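Local structure of small nuclear ribonucleoprotein homolog (Pyrobaculum aerophilum, 1M5Q) at residues 29-41 / 50-62. The protein is an Sm-like archaeal protein that assembles into a 14-mer built on a β-sheet toroid and probably binds RNA. Numbering follows the deposited sequence.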
loop_
_atom_site.group_PDB
_atom_site.type_symbol
_atom_site.label_atom_id
_atom_site.label_comp_id
_atom_site.label_asym_id
_atom_site.label_seq_id
_atom_site.Cartn_x
_atom_site.Cartn_y
_atom_site.Cartn_z
ATOM N N ALA H 29 -5.887 13.304 21.347
ATOM C CA ALA H 29 -4.560 12.974 20.816
ATOM C C ALA H 29 -4.608 12.822 19.321
ATOM O O ALA H 29 -5.627 12.365 18.764
ATOM C CB ALA H 29 -4.031 11.648 21.430
ATOM N N VAL H 30 -3.522 13.185 18.645
ATOM C CA VAL H 30 -3.511 13.010 17.199
ATOM C C VAL H 30 -2.093 12.563 16.897
ATOM O O VAL H 30 -1.164 13.131 17.467
ATOM C CB VAL H 30 -3.705 14.327 16.449
ATOM C CG1 VAL H 30 -3.717 14.081 14.941
ATOM C CG2 VAL H 30 -5.014 14.981 16.858
ATOM N N ASP H 31 -1.901 11.568 16.042
ATOM C CA ASP H 31 -0.516 11.211 15.703
ATOM C C ASP H 31 -0.185 11.533 14.237
ATOM O O ASP H 31 -1.044 12.030 13.488
ATOM C CB ASP H 31 -0.217 9.742 16.034
ATOM C CG ASP H 31 -1.041 8.748 15.222
ATOM O OD1 ASP H 31 -1.652 9.133 14.206
ATOM O OD2 ASP H 31 -1.049 7.531 15.608
ATOM N N ASN H 32 1.036 11.225 13.805
ATOM C CA ASN H 32 1.431 11.526 12.440
ATOM C C ASN H 32 0.593 10.857 11.381
ATOM O O ASN H 32 0.456 11.372 10.280
ATOM C CB ASN H 32 2.891 11.154 12.192
ATOM C CG ASN H 32 3.852 12.060 12.928
ATOM O OD1 ASN H 32 3.479 13.132 13.483
ATOM N ND2 ASN H 32 5.100 11.655 12.922
ATOM N N GLN H 33 0.039 9.702 11.710
ATOM C CA GLN H 33 -0.777 8.976 10.741
ATOM C C GLN H 33 -2.230 9.430 10.809
ATOM O O GLN H 33 -3.078 8.863 10.145
ATOM C CB GLN H 33 -0.676 7.454 11.011
ATOM C CG GLN H 33 0.724 6.923 10.693
ATOM C CD GLN H 33 0.887 5.472 11.051
ATOM O OE1 GLN H 33 0.896 5.122 12.225
ATOM N NE2 GLN H 33 1.024 4.614 10.030
ATOM N N LEU H 34 -2.484 10.449 11.616
ATOM C CA LEU H 34 -3.829 10.980 11.794
ATOM C C LEU H 34 -4.827 9.985 12.426
ATOM O O LEU H 34 -6.004 10.004 12.092
ATOM C CB LEU H 34 -4.416 11.544 10.479
ATOM C CG LEU H 34 -4.156 12.976 9.978
ATOM C CD1 LEU H 34 -3.929 13.947 11.124
ATOM C CD2 LEU H 34 -3.043 13.021 9.008
ATOM N N ASN H 35 -4.325 9.079 13.279
ATOM C CA ASN H 35 -5.216 8.286 14.116
ATOM C C ASN H 35 -5.645 9.384 15.087
ATOM O O ASN H 35 -4.884 10.318 15.385
ATOM C CB ASN H 35 -4.475 7.212 14.934
ATOM C CG ASN H 35 -4.068 6.027 14.067
ATOM O OD1 ASN H 35 -4.886 5.461 13.284
ATOM N ND2 ASN H 35 -2.818 5.671 14.161
ATOM N N ILE H 36 -6.818 9.245 15.649
ATOM C CA ILE H 36 -7.338 10.289 16.535
ATOM C C ILE H 36 -7.905 9.665 17.791
ATOM O O ILE H 36 -8.547 8.632 17.690
ATOM C CB ILE H 36 -8.565 10.988 15.891
ATOM C CG1 ILE H 36 -8.167 11.642 14.536
ATOM C CG2 ILE H 36 -9.209 11.988 16.932
ATOM C CD1 ILE H 36 -7.264 12.791 14.745
ATOM N N VAL H 37 -7.645 10.266 18.958
ATOM C CA VAL H 37 -8.304 9.808 20.186
ATOM C C VAL H 37 -9.228 10.979 20.608
ATOM O O VAL H 37 -8.787 12.142 20.606
ATOM C CB VAL H 37 -7.316 9.529 21.362
ATOM C CG1 VAL H 37 -8.140 9.031 22.626
ATOM C CG2 VAL H 37 -6.297 8.445 20.942
ATOM N N LEU H 38 -10.510 10.697 20.867
ATOM C CA LEU H 38 -11.456 11.699 21.367
ATOM C C LEU H 38 -11.831 11.373 22.815
ATOM O O LEU H 38 -11.964 10.178 23.175
ATOM C CB LEU H 38 -12.773 11.723 20.587
ATOM C CG LEU H 38 -12.768 11.993 19.096
ATOM C CD1 LEU H 38 -14.212 12.050 18.613
ATOM C CD2 LEU H 38 -12.020 13.333 18.779
ATOM N N ALA H 39 -12.033 12.428 23.612
ATOM C CA ALA H 39 -12.415 12.299 25.035
ATOM C C ALA H 39 -13.882 12.661 25.179
ATOM O O ALA H 39 -14.372 13.609 24.514
ATOM C CB ALA H 39 -11.611 13.237 25.917
ATOM N N ASN H 40 -14.578 11.892 26.014
ATOM C CA ASN H 40 -16.007 12.121 26.288
ATOM C C ASN H 40 -16.740 12.450 25.002
ATOM O O ASN H 40 -17.295 13.539 24.808
ATOM C CB ASN H 40 -16.128 13.266 27.294
ATOM C CG ASN H 40 -15.545 12.870 28.669
ATOM O OD1 ASN H 40 -15.941 11.848 29.210
ATOM N ND2 ASN H 40 -14.599 13.646 29.196
ATOM N N ALA H 41 -16.741 11.464 24.132
ATOM C CA ALA H 41 -17.315 11.598 22.808
ATOM C C ALA H 41 -18.654 10.876 22.725
ATOM O O ALA H 41 -18.924 9.958 23.474
ATOM C CB ALA H 41 -16.335 11.011 21.773
ATOM N N ASN H 50 -15.852 7.416 27.387
ATOM C CA ASN H 50 -14.862 8.294 27.960
ATOM C C ASN H 50 -13.729 8.526 26.959
ATOM O O ASN H 50 -13.151 9.603 26.948
ATOM C CB ASN H 50 -14.312 7.760 29.283
ATOM C CG ASN H 50 -13.146 8.623 29.807
ATOM O OD1 ASN H 50 -11.986 8.223 29.708
ATOM N ND2 ASN H 50 -13.441 9.820 30.307
ATOM N N ARG H 51 -13.406 7.519 26.167
ATOM C CA ARG H 51 -12.379 7.647 25.105
ATOM C C ARG H 51 -12.780 6.806 23.927
ATOM O O ARG H 51 -13.377 5.746 24.085
ATOM C CB ARG H 51 -10.963 7.217 25.558
ATOM C CG ARG H 51 -10.247 8.229 26.424
ATOM C CD ARG H 51 -8.836 7.711 26.859
ATOM N NE ARG H 51 -8.911 6.694 27.900
ATOM C CZ ARG H 51 -7.894 5.893 28.232
ATOM N NH1 ARG H 51 -6.704 5.996 27.590
ATOM N NH2 ARG H 51 -8.064 4.972 29.187
ATOM N N VAL H 52 -12.443 7.291 22.742
ATOM C CA VAL H 52 -12.743 6.612 21.499
ATOM C C VAL H 52 -11.448 6.729 20.706
ATOM O O VAL H 52 -10.978 7.836 20.456
ATOM C CB VAL H 52 -13.866 7.347 20.756
ATOM C CG1 VAL H 52 -14.147 6.693 19.408
ATOM C CG2 VAL H 52 -15.094 7.383 21.661
ATOM N N PHE H 53 -10.885 5.582 20.328
ATOM C CA PHE H 53 -9.645 5.540 19.577
ATOM C C PHE H 53 -10.027 5.240 18.128
ATOM O O PHE H 53 -10.399 4.129 17.784
ATOM C CB PHE H 53 -8.727 4.435 20.126
ATOM C CG PHE H 53 -8.430 4.569 21.601
ATOM C CD1 PHE H 53 -9.294 4.026 22.561
ATOM C CD2 PHE H 53 -7.303 5.241 22.029
ATOM C CE1 PHE H 53 -9.015 4.164 23.903
ATOM C CE2 PHE H 53 -7.015 5.387 23.390
ATOM C CZ PHE H 53 -7.869 4.847 24.329
ATOM N N ILE H 54 -9.882 6.244 17.279
ATOM C CA ILE H 54 -10.293 6.128 15.886
ATOM C C ILE H 54 -9.145 5.839 14.879
ATOM O O ILE H 54 -8.197 6.644 14.752
ATOM C CB ILE H 54 -10.995 7.441 15.514
ATOM C CG1 ILE H 54 -12.095 7.728 16.537
ATOM C CG2 ILE H 54 -11.492 7.405 14.101
ATOM C CD1 ILE H 54 -12.713 9.079 16.282
HETATM N N MSE H 55 -9.259 4.721 14.156
HETATM C CA MSE H 55 -8.243 4.284 13.163
HETATM C C MSE H 55 -8.293 5.231 11.954
HETATM O O MSE H 55 -9.357 5.469 11.375
HETATM C CB MSE H 55 -8.531 2.831 12.745
HETATM C CG MSE H 55 -8.671 1.874 13.960
HETATM SE SE MSE H 55 -6.931 1.390 14.686
HETATM C CE MSE H 55 -6.608 -0.101 13.390
ATOM N N TYR H 56 -7.145 5.769 11.570
ATOM C CA TYR H 56 -7.083 6.762 10.472
ATOM C C TYR H 56 -7.710 6.305 9.166
ATOM O O TYR H 56 -8.405 7.085 8.484
ATOM C CB TYR H 56 -5.629 7.248 10.278
ATOM C CG TYR H 56 -4.752 6.276 9.531
ATOM C CD1 TYR H 56 -4.823 6.203 8.127
ATOM C CD2 TYR H 56 -3.904 5.394 10.205
ATOM C CE1 TYR H 56 -4.076 5.277 7.416
ATOM C CE2 TYR H 56 -3.128 4.428 9.501
ATOM C CZ TYR H 56 -3.230 4.398 8.109
ATOM O OH TYR H 56 -2.480 3.539 7.356
ATOM N N ARG H 57 -7.549 5.025 8.849
ATOM C CA ARG H 57 -8.094 4.515 7.589
ATOM C C ARG H 57 -9.601 4.737 7.373
ATOM O O ARG H 57 -10.075 4.746 6.217
ATOM C CB ARG H 57 -7.804 3.013 7.464
ATOM C CG ARG H 57 -6.495 2.686 6.766
ATOM C CD ARG H 57 -6.194 1.163 6.859
ATOM N NE ARG H 57 -5.543 0.916 8.143
ATOM C CZ ARG H 57 -4.223 0.845 8.299
ATOM N NH1 ARG H 57 -3.433 0.971 7.243
ATOM N NH2 ARG H 57 -3.700 0.693 9.517
ATOM N N TYR H 58 -10.351 4.891 8.471
ATOM C CA TYR H 58 -11.808 5.069 8.383
ATOM C C TYR H 58 -12.326 6.492 8.560
ATOM O O TYR H 58 -13.572 6.723 8.533
ATOM C CB TYR H 58 -12.493 4.118 9.393
ATOM C CG TYR H 58 -12.415 2.678 8.906
ATOM C CD1 TYR H 58 -11.404 1.824 9.340
ATOM C CD2 TYR H 58 -13.302 2.209 7.931
ATOM C CE1 TYR H 58 -11.271 0.532 8.829
ATOM C CE2 TYR H 58 -13.191 0.898 7.396
ATOM C CZ TYR H 58 -12.165 0.071 7.860
ATOM O OH TYR H 58 -12.045 -1.202 7.380
ATOM N N ILE H 59 -11.396 7.445 8.710
ATOM C CA ILE H 59 -11.769 8.845 8.910
ATOM C C ILE H 59 -11.939 9.550 7.587
ATOM O O ILE H 59 -10.973 9.609 6.780
ATOM C CB ILE H 59 -10.717 9.623 9.740
ATOM C CG1 ILE H 59 -10.544 8.953 11.107
ATOM C CG2 ILE H 59 -11.193 11.068 9.956
ATOM C CD1 ILE H 59 -9.436 9.521 12.028
ATOM N N VAL H 60 -13.146 10.097 7.361
ATOM C CA VAL H 60 -13.413 10.779 6.117
ATOM C C VAL H 60 -12.981 12.205 6.268
ATOM O O VAL H 60 -12.338 12.771 5.385
ATOM C CB VAL H 60 -14.927 10.734 5.732
ATOM C CG1 VAL H 60 -15.095 11.390 4.365
ATOM C CG2 VAL H 60 -15.449 9.268 5.734
ATOM N N HIS H 61 -13.339 12.817 7.381
ATOM C CA HIS H 61 -12.935 14.147 7.658
ATOM C C HIS H 61 -13.162 14.475 9.114
ATOM O O HIS H 61 -13.838 13.752 9.820
ATOM C CB HIS H 61 -13.628 15.163 6.727
ATOM C CG HIS H 61 -15.113 15.212 6.847
ATOM N ND1 HIS H 61 -15.955 14.411 6.098
ATOM C CD2 HIS H 61 -15.912 16.009 7.591
ATOM C CE1 HIS H 61 -17.213 14.718 6.376
ATOM N NE2 HIS H 61 -17.214 15.686 7.280
ATOM N N ILE H 62 -12.579 15.589 9.529
ATOM C CA ILE H 62 -12.622 16.119 10.879
ATOM C C ILE H 62 -13.072 17.588 10.723
ATOM O O ILE H 62 -12.495 18.362 9.938
ATOM C CB ILE H 62 -11.209 16.125 11.498
ATOM C CG1 ILE H 62 -10.582 14.738 11.358
ATOM C CG2 ILE H 62 -11.254 16.622 12.950
ATOM C CD1 ILE H 62 -11.036 13.809 12.315
#
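Asn-50 accepts a backbone bond from Asn-40 through its carbonyl oxygen, with N of Asn-40 2.9 Å from that O, as the chain turns its corner here. Their amides, twisted 75° apart, add only a weak bond from ND2 of Asn-50 to OD1 of Asn-40. Arg-51 directs its guanidinium away to a salt bridge with Glu-90 of a neighbouring subunit. Val-52 and Leu-38 exchange both backbone bonds, while CG2 of Val-52 packs on CB of Ala-41 at 3.8 Å. In the non-hydrogen-bonded pair that follows, Phe-53 lies alongside Val-37, whose CG2 comes within 3.5 Å of ring atom CD2. Ile-54 and Ile-36 form the next hydrogen-bonded pair, and CD1 of Ile-54 reaches CG of Leu-38 on the same face of the sheet. Beyond the ladder, Tyr-56 N donates to OD1 of Asn-35 (2.9 Å, 161° at the hydrogen). With chi1 at 78°, the tyrosine CG sits between backbone N and carbonyl carbon, and the ring presents its edge to the same OD1, 3.2 Å from CD2. ND2 of Asn-35 meanwhile donates to the syn lone pair of OD2 of Asp-31, which opens a type I turn ending at Leu-34, holding the amide at both ends. Were Asn-35 replaced by alanine, Tyr-56 N would probably lose this acceptor and Asp-31 OD2 its amide donor, and with them the side-chain link from turn to 3-10 segment. Farther on, CD1 of Ile-59 packs against CG1 of Ile-36 at 3.5 Å, and CD1 of Ile-62 approaches the same CG1 more loosely, at 4.2 Å, so strand 59-62 contributes both isoleucines to the apolar interior. Strand 51-54 also pairs with a strand of a different neighbouring subunit, continuing the sheet; hairpin, 3-10 link and fifth strand together belong to the strongly bent, OB-like barrel of the Sm fold.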